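Superoxide dismutase (Candida albicans, PDB 4GUN) probably converts superoxide radicals into hydrogen peroxide and molecular oxygen with the help of a bound manganese ion. Local coordinates at residues D49-A54 against V64-N69; E6-P11 against G43-I48; V109-S114 against G144-V149; K139-G144 against H162-I167. The protein carries 2 engineered substitutions. All blocks are in the same frame, centred on the assembly; numbering follows the deposited sequence.

Contact 1. Residues D49-A54 against V64-N69; sequences DALEKA and VEIQQN
Ile66 packs onto Ala50, Leu51 and Ala54 in a buried, largely apolar helix-helix contact, where helices 26-56 and 60-85 run side by side as the arms of the N-terminal alpha-hairpin of iron/manganese superoxide dismutases. The short segments are nearly antiparallel, with N-to-C directions 160° apart, and their axes approach to 9.6 Å, a usual distance for packed helices. Ala50 and Ala54, one turn apart, offer only methyl groups, and Ile66 reaches across to lie on them. Its CD1 rests 3.8 Å from Ala50 CB and 4.0 Å from Ala54 CB. Such small neighbours let it sit directly against the backbone of that helix, 3.5 Å from Ala50 O, a carbonyl already engaged by Ala54 N within the helix. The other branch of Ile66 works separately: CG2 meets Leu51 CB at 4.0 Å.

Gln67 starts out pointing away from the opposing helix, but its chain folds back at the second torsion (chi2 -35°) and brings the amide across the end of Leu51. There NE2 stands 3.1 Å from Leu51 CD2, a very short separation that deserves caution. Beyond the pair, Leu51 and Gln67 each pack on their own counterparts in the second subunit, so this part of the hairpin also forms interface. Chemically, the hairpin arms are held together here by shape and by burial of methyl groups, while Gln67 NE2 finds its acceptor, Val63 O, within its own helix.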
# COMPACT_ATOMS: atom_id res chain seq x y z
N ASP A 49 -24.36 -1.80 7.13
CA ASP A 49 -25.31 -1.12 8.02
C ASP A 49 -24.69 0.20 8.52
O ASP A 49 -25.37 1.24 8.55
CB ASP A 49 -25.68 -2.04 9.20
CG ASP A 49 -26.85 -1.54 10.02
OD1 ASP A 49 -26.94 -1.90 11.21
OD2 ASP A 49 -27.69 -0.79 9.46
N ALA A 50 -23.38 0.15 8.89
CA ALA A 50 -22.65 1.33 9.37
C ALA A 50 -22.53 2.40 8.26
O ALA A 50 -22.67 3.59 8.53
CB ALA A 50 -21.28 0.91 9.89
N LEU A 51 -22.30 1.94 7.01
CA LEU A 51 -22.14 2.77 5.82
C LEU A 51 -23.40 3.58 5.48
O LEU A 51 -23.29 4.78 5.24
CB LEU A 51 -21.71 1.89 4.63
CG LEU A 51 -21.13 2.56 3.36
CD1 LEU A 51 -22.21 2.85 2.33
CD2 LEU A 51 -20.23 3.77 3.68
N GLU A 52 -24.58 2.94 5.47
CA GLU A 52 -25.86 3.62 5.16
C GLU A 52 -26.19 4.71 6.17
O GLU A 52 -26.64 5.80 5.79
CB GLU A 52 -27.00 2.61 4.99
CG GLU A 52 -26.74 1.67 3.83
CD GLU A 52 -27.62 0.44 3.72
OE1 GLU A 52 -28.16 -0.01 4.75
OE2 GLU A 52 -27.72 -0.10 2.60
N LYS A 53 -25.92 4.43 7.46
CA LYS A 53 -26.08 5.36 8.57
C LYS A 53 -25.19 6.61 8.34
O LYS A 53 -25.70 7.73 8.34
CB LYS A 53 -25.69 4.67 9.88
CG LYS A 53 -26.84 4.39 10.84
CD LYS A 53 -26.33 3.86 12.19
CE LYS A 53 -25.76 4.94 13.10
NZ LYS A 53 -25.08 4.38 14.29
N ALA A 54 -23.87 6.40 8.12
CA ALA A 54 -22.90 7.48 7.91
C ALA A 54 -23.09 8.28 6.60
O ALA A 54 -22.92 9.51 6.63
CB ALA A 54 -21.48 6.94 8.01
N VAL A 64 -15.37 7.31 4.96
CA VAL A 64 -13.98 7.00 4.59
C VAL A 64 -13.39 5.86 5.41
O VAL A 64 -12.82 4.95 4.83
CB VAL A 64 -13.08 8.27 4.50
CG1 VAL A 64 -11.60 7.92 4.49
CG2 VAL A 64 -13.43 9.09 3.26
N GLU A 65 -13.62 5.87 6.73
CA GLU A 65 -13.14 4.83 7.65
C GLU A 65 -13.74 3.44 7.35
O GLU A 65 -13.00 2.46 7.33
CB GLU A 65 -13.38 5.26 9.12
CG GLU A 65 -12.79 4.34 10.17
CD GLU A 65 -11.28 4.38 10.42
OE1 GLU A 65 -10.54 4.92 9.57
OE2 GLU A 65 -10.85 3.83 11.46
N ILE A 66 -15.09 3.38 7.11
CA ILE A 66 -15.89 2.17 6.85
C ILE A 66 -15.52 1.47 5.53
O ILE A 66 -15.61 0.25 5.44
CB ILE A 66 -17.44 2.45 6.98
CG1 ILE A 66 -17.82 2.90 8.41
CG2 ILE A 66 -18.28 1.23 6.59
CD1 ILE A 66 -19.16 3.72 8.49
N GLN A 67 -15.12 2.24 4.50
CA GLN A 67 -14.72 1.67 3.20
C GLN A 67 -13.72 0.52 3.31
O GLN A 67 -13.87 -0.48 2.60
CB GLN A 67 -14.14 2.75 2.26
CG GLN A 67 -15.14 3.75 1.74
CD GLN A 67 -16.51 3.17 1.48
OE1 GLN A 67 -16.71 2.28 0.65
NE2 GLN A 67 -17.50 3.71 2.17
N GLN A 68 -12.72 0.65 4.20
CA GLN A 68 -11.71 -0.40 4.43
C GLN A 68 -12.37 -1.72 4.88
O GLN A 68 -11.95 -2.78 4.42
CB GLN A 68 -10.64 0.06 5.45
CG GLN A 68 -9.39 -0.85 5.57
CD GLN A 68 -8.81 -1.36 4.26
OE1 GLN A 68 -8.61 -0.62 3.28
NE2 GLN A 68 -8.50 -2.65 4.22
N ASN A 69 -13.41 -1.64 5.73
CA ASN A 69 -14.12 -2.82 6.23
C ASN A 69 -14.99 -3.45 5.17
O ASN A 69 -15.18 -4.67 5.17
CB ASN A 69 -14.91 -2.49 7.50
CG ASN A 69 -14.03 -1.99 8.60
OD1 ASN A 69 -12.85 -2.36 8.71
ND2 ASN A 69 -14.55 -1.07 9.41

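Contact 2. Residues E6-P11 against G43-I48; sequences EKISLP and GYNAAI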
# COMPACT_ATOMS: atom_id res chain seq x y z
N GLU A 6 -29.86 -6.96 0.74
CA GLU A 6 -28.47 -6.52 0.70
C GLU A 6 -27.56 -7.42 1.54
O GLU A 6 -26.34 -7.36 1.38
CB GLU A 6 -28.34 -5.07 1.21
CG GLU A 6 -29.10 -4.03 0.39
CD GLU A 6 -29.17 -2.65 1.03
OE1 GLU A 6 -29.02 -2.56 2.27
OE2 GLU A 6 -29.38 -1.66 0.29
N LYS A 7 -28.15 -8.22 2.45
CA LYS A 7 -27.43 -9.11 3.37
C LYS A 7 -26.84 -10.29 2.64
O LYS A 7 -27.54 -10.92 1.84
CB LYS A 7 -28.38 -9.63 4.46
CG LYS A 7 -28.56 -8.68 5.64
CD LYS A 7 -29.38 -9.32 6.75
CE LYS A 7 -28.57 -10.22 7.66
NZ LYS A 7 -29.38 -10.74 8.80
N ILE A 8 -25.57 -10.63 2.92
CA ILE A 8 -24.91 -11.81 2.37
C ILE A 8 -25.00 -12.95 3.39
O ILE A 8 -25.20 -12.71 4.59
CB ILE A 8 -23.44 -11.56 1.89
CG1 ILE A 8 -22.50 -11.20 3.06
CG2 ILE A 8 -23.40 -10.51 0.75
CD1 ILE A 8 -21.05 -11.36 2.80
N SER A 9 -24.85 -14.19 2.92
CA SER A 9 -24.92 -15.35 3.81
C SER A 9 -23.83 -16.35 3.48
O SER A 9 -23.22 -16.27 2.41
CB SER A 9 -26.31 -15.97 3.78
OG SER A 9 -26.65 -16.45 2.49
N LEU A 10 -23.54 -17.24 4.42
CA LEU A 10 -22.52 -18.26 4.22
C LEU A 10 -23.00 -19.22 3.12
O LEU A 10 -24.12 -19.72 3.24
CB LEU A 10 -22.29 -19.03 5.53
CG LEU A 10 -21.13 -20.03 5.56
CD1 LEU A 10 -19.81 -19.32 5.60
CD2 LEU A 10 -21.24 -20.96 6.77
N PRO A 11 -22.22 -19.46 2.03
CA PRO A 11 -22.70 -20.38 0.98
C PRO A 11 -22.68 -21.84 1.46
O PRO A 11 -21.97 -22.19 2.41
CB PRO A 11 -21.70 -20.17 -0.16
CG PRO A 11 -20.42 -19.81 0.55
CD PRO A 11 -20.87 -18.95 1.72
N GLY A 43 -18.96 -9.36 9.17
CA GLY A 43 -18.23 -8.12 9.00
C GLY A 43 -18.78 -7.30 7.85
O GLY A 43 -18.98 -6.10 8.01
N TYR A 44 -19.10 -7.95 6.72
CA TYR A 44 -19.69 -7.22 5.60
C TYR A 44 -21.08 -6.69 5.94
O TYR A 44 -21.33 -5.51 5.71
CB TYR A 44 -19.70 -8.05 4.29
CG TYR A 44 -20.35 -7.34 3.11
CD1 TYR A 44 -19.61 -6.49 2.29
CD2 TYR A 44 -21.69 -7.53 2.81
CE1 TYR A 44 -20.21 -5.82 1.23
CE2 TYR A 44 -22.30 -6.85 1.76
CZ TYR A 44 -21.56 -6.00 0.96
OH TYR A 44 -22.17 -5.35 -0.08
N ASN A 45 -21.97 -7.53 6.50
CA ASN A 45 -23.33 -7.06 6.81
C ASN A 45 -23.36 -5.91 7.84
O ASN A 45 -24.17 -4.99 7.70
CB ASN A 45 -24.28 -8.22 7.16
CG ASN A 45 -24.45 -9.25 6.07
OD1 ASN A 45 -24.47 -8.94 4.88
ND2 ASN A 45 -24.57 -10.50 6.46
N ALA A 46 -22.43 -5.93 8.81
CA ALA A 46 -22.30 -4.86 9.81
C ALA A 46 -21.72 -3.60 9.17
O ALA A 46 -22.23 -2.52 9.45
CB ALA A 46 -21.41 -5.31 10.97
N ALA A 47 -20.69 -3.74 8.29
CA ALA A 47 -20.06 -2.61 7.57
C ALA A 47 -21.05 -1.89 6.69
O ALA A 47 -21.02 -0.66 6.61
CB ALA A 47 -18.88 -3.08 6.73
N ILE A 48 -21.93 -2.65 6.01
CA ILE A 48 -22.96 -2.07 5.15
C ILE A 48 -23.98 -1.27 5.96
O ILE A 48 -24.38 -0.18 5.54
CB ILE A 48 -23.60 -3.11 4.18
CG1 ILE A 48 -22.66 -3.43 3.00
CG2 ILE A 48 -25.02 -2.70 3.69
CD1 ILE A 48 -21.95 -2.23 2.30
O HOH W 1 -24.88 -6.02 -0.45
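Asn45 turns its amide toward the backbone of Ile8 and grips both of its polar atoms. OD1 receives Ile8 N at 2.8 Å and ND2 donates to Ile8 O at 3.0 Å; both bonds are nearly straight, with N-H...O angles of 167° and 170°. The acceptor of the second lies close to the amide plane, whereas the first donor is tilted from the carbonyl plane. A two-point grip of this kind fixes the rotation of the amide and satisfies both backbone polar groups of Ile8 in an arm that is extended from Lys7 onward.

Beside it, the side chain of Ile8 crosses Tyr44 at about a right angle. Ile8 CG1 comes 3.8 Å from Tyr44 CD2, and Ile8 CD1 reaches back to Tyr44 CB at 3.9 Å. One face of the ring is covered from within the helix by Ile48 CG1. Earlier in the arm, Glu6 O lies at the ring edge, and a water joins it to the phenol, donating to Glu6 O at 2.7 Å and accepting from Tyr44 OH at 2.8 Å. Leu60 of the second subunit packs on both Ile8 and Tyr44. The whole is an extended N-terminal arm laid along the first helix of the superoxide dismutase alpha-hairpin.

Contact 3. Residues V109-S114 against G144-V149; sequences VAQYGS and GGALDV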
# COMPACT_ATOMS: atom_id res chain seq x y z
N VAL A 109 -2.93 -24.60 -23.05
CA VAL A 109 -2.04 -25.25 -24.01
C VAL A 109 -1.35 -24.20 -24.89
O VAL A 109 -0.13 -24.22 -25.03
CB VAL A 109 -2.75 -26.37 -24.81
CG1 VAL A 109 -1.91 -26.82 -26.01
CG2 VAL A 109 -3.09 -27.56 -23.91
N ALA A 110 -2.13 -23.25 -25.42
CA ALA A 110 -1.58 -22.18 -26.27
C ALA A 110 -0.54 -21.34 -25.54
O ALA A 110 0.54 -21.10 -26.08
CB ALA A 110 -2.71 -21.28 -26.77
N GLN A 111 -0.85 -20.90 -24.31
CA GLN A 111 0.01 -20.01 -23.52
C GLN A 111 1.12 -20.62 -22.68
O GLN A 111 2.16 -19.98 -22.54
CB GLN A 111 -0.85 -19.13 -22.62
CG GLN A 111 -1.70 -18.12 -23.38
CD GLN A 111 -2.32 -17.12 -22.45
OE1 GLN A 111 -3.53 -17.08 -22.29
NE2 GLN A 111 -1.51 -16.31 -21.79
N TYR A 112 0.88 -21.78 -22.03
CA TYR A 112 1.82 -22.43 -21.09
C TYR A 112 2.35 -23.79 -21.52
O TYR A 112 3.27 -24.31 -20.88
CB TYR A 112 1.16 -22.57 -19.70
CG TYR A 112 0.70 -21.26 -19.12
CD1 TYR A 112 1.59 -20.41 -18.48
CD2 TYR A 112 -0.63 -20.85 -19.23
CE1 TYR A 112 1.17 -19.20 -17.94
CE2 TYR A 112 -1.06 -19.63 -18.71
CZ TYR A 112 -0.16 -18.80 -18.08
OH TYR A 112 -0.57 -17.60 -17.56
N GLY A 113 1.76 -24.37 -22.57
CA GLY A 113 2.16 -25.68 -23.08
C GLY A 113 1.46 -26.80 -22.34
O GLY A 113 0.98 -27.74 -22.98
N SER A 114 1.35 -26.69 -20.99
CA SER A 114 0.74 -27.69 -20.10
C SER A 114 0.21 -27.09 -18.82
O SER A 114 0.66 -26.02 -18.40
CB SER A 114 1.76 -28.77 -19.73
OG SER A 114 2.86 -28.22 -19.03
N GLY A 144 -7.80 -10.57 -25.61
CA GLY A 144 -8.04 -11.84 -26.29
C GLY A 144 -8.30 -13.04 -25.40
O GLY A 144 -8.10 -14.18 -25.82
N GLY A 145 -8.79 -12.79 -24.19
CA GLY A 145 -9.06 -13.84 -23.21
C GLY A 145 -7.80 -14.48 -22.66
O GLY A 145 -7.81 -15.66 -22.30
N ALA A 146 -6.69 -13.71 -22.59
CA ALA A 146 -5.40 -14.21 -22.10
C ALA A 146 -5.39 -14.47 -20.60
O ALA A 146 -5.93 -13.70 -19.81
CB ALA A 146 -4.27 -13.24 -22.44
N LEU A 147 -4.73 -15.56 -20.24
CA LEU A 147 -4.58 -15.98 -18.87
C LEU A 147 -3.33 -15.34 -18.29
O LEU A 147 -2.38 -15.02 -19.01
CB LEU A 147 -4.42 -17.51 -18.82
CG LEU A 147 -5.63 -18.36 -19.25
CD1 LEU A 147 -5.22 -19.80 -19.42
CD2 LEU A 147 -6.82 -18.22 -18.25
N ASP A 148 -3.33 -15.16 -16.96
CA ASP A 148 -2.19 -14.64 -16.22
C ASP A 148 -2.32 -15.13 -14.79
O ASP A 148 -3.41 -15.52 -14.38
CB ASP A 148 -2.11 -13.11 -16.28
CG ASP A 148 -0.78 -12.47 -15.85
OD1 ASP A 148 0.29 -13.15 -15.97
OD2 ASP A 148 -0.80 -11.30 -15.43
N VAL A 149 -1.21 -15.17 -14.05
CA VAL A 149 -1.23 -15.54 -12.64
C VAL A 149 -0.92 -14.25 -11.88
O VAL A 149 0.09 -13.60 -12.19
CB VAL A 149 -0.25 -16.71 -12.25
CG1 VAL A 149 -0.49 -17.15 -10.80
CG2 VAL A 149 -0.40 -17.90 -13.20
O HOH W 2 1.24 -16.04 -16.38
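Gln111 reads the backbone of Leu147 with both ends of its amide. Leu147 N points straight at Gln111 OE1 (2.8 Å, 178°), in the carbonyl plane and on a lone pair. The return bond, from Gln111 NE2 to Leu147 O, is longer at 3.2 Å and more bent, with the acceptor tilted from the amide plane. An extended chain beyond CG (chi2 -169°) carries the amide from the helix to the strand. Next to it, the ring of Tyr112 turns an edge to Leu147, whose CB lies in the ring plane and 4.0 Å from Tyr112 CE2. The phenol ends beside the strand, where a water 2.7 Å from Tyr112 OH donates to Asp148 OD1 at 3.1 Å.

Strand 146-153 is an outermost strand of the three-stranded antiparallel sheet in the C-terminal domain, so the glutamine of helix 103-112 pairs with the outward-pointing backbone N-H and C=O of Leu147 on a side where this chain provides no further strand.

A second shell holds these groups. Gln107 NE2, one turn back, also bonds Gln111 OE1. Asn143 of the fourth subunit accepts from Gln111 NE2 through its O and donates to Leu147 O through its ND2, drawing the pair into a subunit interface. Leu118 and Ile121 pack on Tyr112. Just past it, Gly113 leaves the helix with positive phi, and Ser114 takes the N-cap of helix 115-127, its OG bonded to Asn117 N.

Contact 4. Residues K139-G144 against H162-I167; sequences KNKQNG and HLVPII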
# COMPACT_ATOMS: atom_id res chain seq x y z
N LYS A 139 -8.51 -14.56 -16.25
CA LYS A 139 -8.73 -14.39 -17.70
C LYS A 139 -8.95 -12.90 -17.93
O LYS A 139 -9.76 -12.27 -17.24
CB LYS A 139 -9.94 -15.22 -18.18
CG LYS A 139 -10.44 -14.88 -19.59
CD LYS A 139 -11.82 -15.46 -19.82
CE LYS A 139 -12.22 -15.47 -21.29
NZ LYS A 139 -13.67 -15.84 -21.46
N ASN A 140 -8.28 -12.34 -18.94
CA ASN A 140 -8.46 -10.93 -19.28
C ASN A 140 -9.35 -10.86 -20.50
O ASN A 140 -9.00 -11.36 -21.55
CB ASN A 140 -7.09 -10.25 -19.49
CG ASN A 140 -7.11 -8.75 -19.63
OD1 ASN A 140 -8.05 -8.15 -20.13
ND2 ASN A 140 -6.06 -8.10 -19.18
N LYS A 141 -10.54 -10.27 -20.35
CA LYS A 141 -11.53 -10.16 -21.44
C LYS A 141 -11.15 -9.18 -22.56
O LYS A 141 -11.71 -9.28 -23.66
CB LYS A 141 -12.91 -9.80 -20.86
CG LYS A 141 -13.48 -10.88 -19.94
CD LYS A 141 -14.87 -10.51 -19.43
CE LYS A 141 -14.81 -9.72 -18.16
NZ LYS A 141 -16.12 -9.14 -17.77
N GLN A 142 -10.21 -8.26 -22.30
CA GLN A 142 -9.78 -7.21 -23.22
C GLN A 142 -8.66 -7.56 -24.20
O GLN A 142 -8.60 -6.98 -25.28
CB GLN A 142 -9.35 -5.97 -22.42
CG GLN A 142 -10.49 -5.16 -21.82
CD GLN A 142 -9.98 -4.02 -20.95
OE1 GLN A 142 -8.85 -4.03 -20.44
NE2 GLN A 142 -10.84 -3.03 -20.73
N ASN A 143 -7.70 -8.40 -23.78
CA ASN A 143 -6.53 -8.74 -24.58
C ASN A 143 -6.59 -10.13 -25.26
O ASN A 143 -5.55 -10.76 -25.47
CB ASN A 143 -5.28 -8.62 -23.71
CG ASN A 143 -5.19 -9.64 -22.61
OD1 ASN A 143 -6.08 -10.47 -22.43
ND2 ASN A 143 -4.08 -9.64 -21.88
N GLY A 144 -7.80 -10.57 -25.61
CA GLY A 144 -8.04 -11.84 -26.29
C GLY A 144 -8.30 -13.04 -25.40
O GLY A 144 -8.10 -14.18 -25.82
N HIS A 162 -13.00 -6.06 -16.37
CA HIS A 162 -12.42 -6.80 -17.51
C HIS A 162 -11.66 -8.09 -17.11
O HIS A 162 -11.11 -8.77 -17.98
CB HIS A 162 -11.50 -5.88 -18.32
CG HIS A 162 -10.24 -5.50 -17.60
ND1 HIS A 162 -9.05 -6.16 -17.85
CD2 HIS A 162 -10.04 -4.59 -16.62
CE1 HIS A 162 -8.16 -5.61 -17.03
NE2 HIS A 162 -8.72 -4.67 -16.27
N LEU A 163 -11.61 -8.40 -15.80
CA LEU A 163 -10.87 -9.58 -15.33
C LEU A 163 -11.79 -10.59 -14.67
O LEU A 163 -12.73 -10.21 -13.97
CB LEU A 163 -9.76 -9.19 -14.36
CG LEU A 163 -8.53 -8.47 -14.92
CD1 LEU A 163 -7.64 -8.00 -13.77
CD2 LEU A 163 -7.73 -9.36 -15.88
N VAL A 164 -11.52 -11.90 -14.90
CA VAL A 164 -12.32 -13.00 -14.36
C VAL A 164 -11.46 -13.92 -13.50
O VAL A 164 -10.49 -14.49 -14.03
CB VAL A 164 -13.02 -13.81 -15.49
CG1 VAL A 164 -14.04 -14.80 -14.91
CG2 VAL A 164 -13.68 -12.91 -16.53
N PRO A 165 -11.79 -14.13 -12.20
CA PRO A 165 -11.01 -15.11 -11.42
C PRO A 165 -11.37 -16.54 -11.88
O PRO A 165 -12.56 -16.86 -12.03
CB PRO A 165 -11.42 -14.80 -9.96
CG PRO A 165 -12.77 -14.16 -10.06
CD PRO A 165 -12.92 -13.56 -11.43
N ILE A 166 -10.37 -17.35 -12.23
CA ILE A 166 -10.57 -18.72 -12.75
C ILE A 166 -10.31 -19.76 -11.65
O ILE A 166 -11.07 -20.71 -11.48
CB ILE A 166 -9.74 -18.99 -14.06
CG1 ILE A 166 -9.94 -17.89 -15.16
CG2 ILE A 166 -9.97 -20.40 -14.63
CD1 ILE A 166 -11.46 -17.62 -15.57
N ILE A 167 -9.20 -19.56 -10.92
CA ILE A 167 -8.78 -20.37 -9.78
C ILE A 167 -8.35 -19.43 -8.67
O ILE A 167 -7.56 -18.51 -8.93
CB ILE A 167 -7.61 -21.35 -10.16
CG1 ILE A 167 -8.09 -22.52 -11.07
CG2 ILE A 167 -6.82 -21.86 -8.92
CD1 ILE A 167 -9.00 -23.60 -10.39
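Lys139 and Val164 form an antiparallel hydrogen-bonded pair, joining the central strand 133-140 to the outer strand 163-170. Their backbones exchange two bonds, Lys139 N to Val164 O and Val164 N to Lys139 O, each of 3.0 Å. A third, from Lys141 N to His162 O (2.9 Å), carries the pairing just beyond the strand end. Further along, Ile166 and Ile167 both face Ile137 in a classic beta bulge.

Side-chain polarity gathers round Asn140 OD1, which takes two donors from opposite faces of its plane. His162 ND1 donates at 3.2 Å, lying well above the carbonyl plane although OD1 is in the plane of the imidazole. Gln142 N, two residues on, donates at 3.1 Å and closes an Asx turn.

Flat-group packing completes the grip on the histidine. The amide of Gln142 stacks on the ring, planes 16° apart, with OE1 over one face near the rim; Leu163 CG lies over the opposite face.

Apolar contacts sort by sheet face. With Asn140 and Leu163 on one face, Asn140 CB meets Leu163 CD2 at 3.8 Å. On the face of Lys139 and Val164, Ile166 CD1 lies 3.9 Å from Lys139 CB, and Lys141 bends at chi3 (-89°) to lay CE 3.8 Å from Val164 CG2. The polar ends go elsewhere: Lys141 NZ to Pro161 O, and Lys139 to Tyr204 for a hydrogen bond and a cation-pi contact.

The ND1 bond is consistent with a proton on that nitrogen, and with a neighbour over part of each face and ND1 bonded, the imidazole should have little rotational freedom.

The four contacts fall into two pairs, one for each family domain. Contacts 1 and 2 share helix 26-56, lie with centres 13 Å apart and touch directly, Ile66 packing on the backbone of Ala47; both also reach the second subunit. Contacts 3 and 4 have centres 11 Å apart, share Gly144 and meet in one antiparallel sheet through a probable hydrogen bond between Ala146 O and Asn140 N; both face the fourth subunit. Along the chain, contact 2 closes before contact 1 opens, whereas the segments of contacts 3 and 4 alternate. Centres of contacts 1 and 3 stand 39 Å apart, on opposite sides of the chain's centre, yet both domains take part in subunit interfaces.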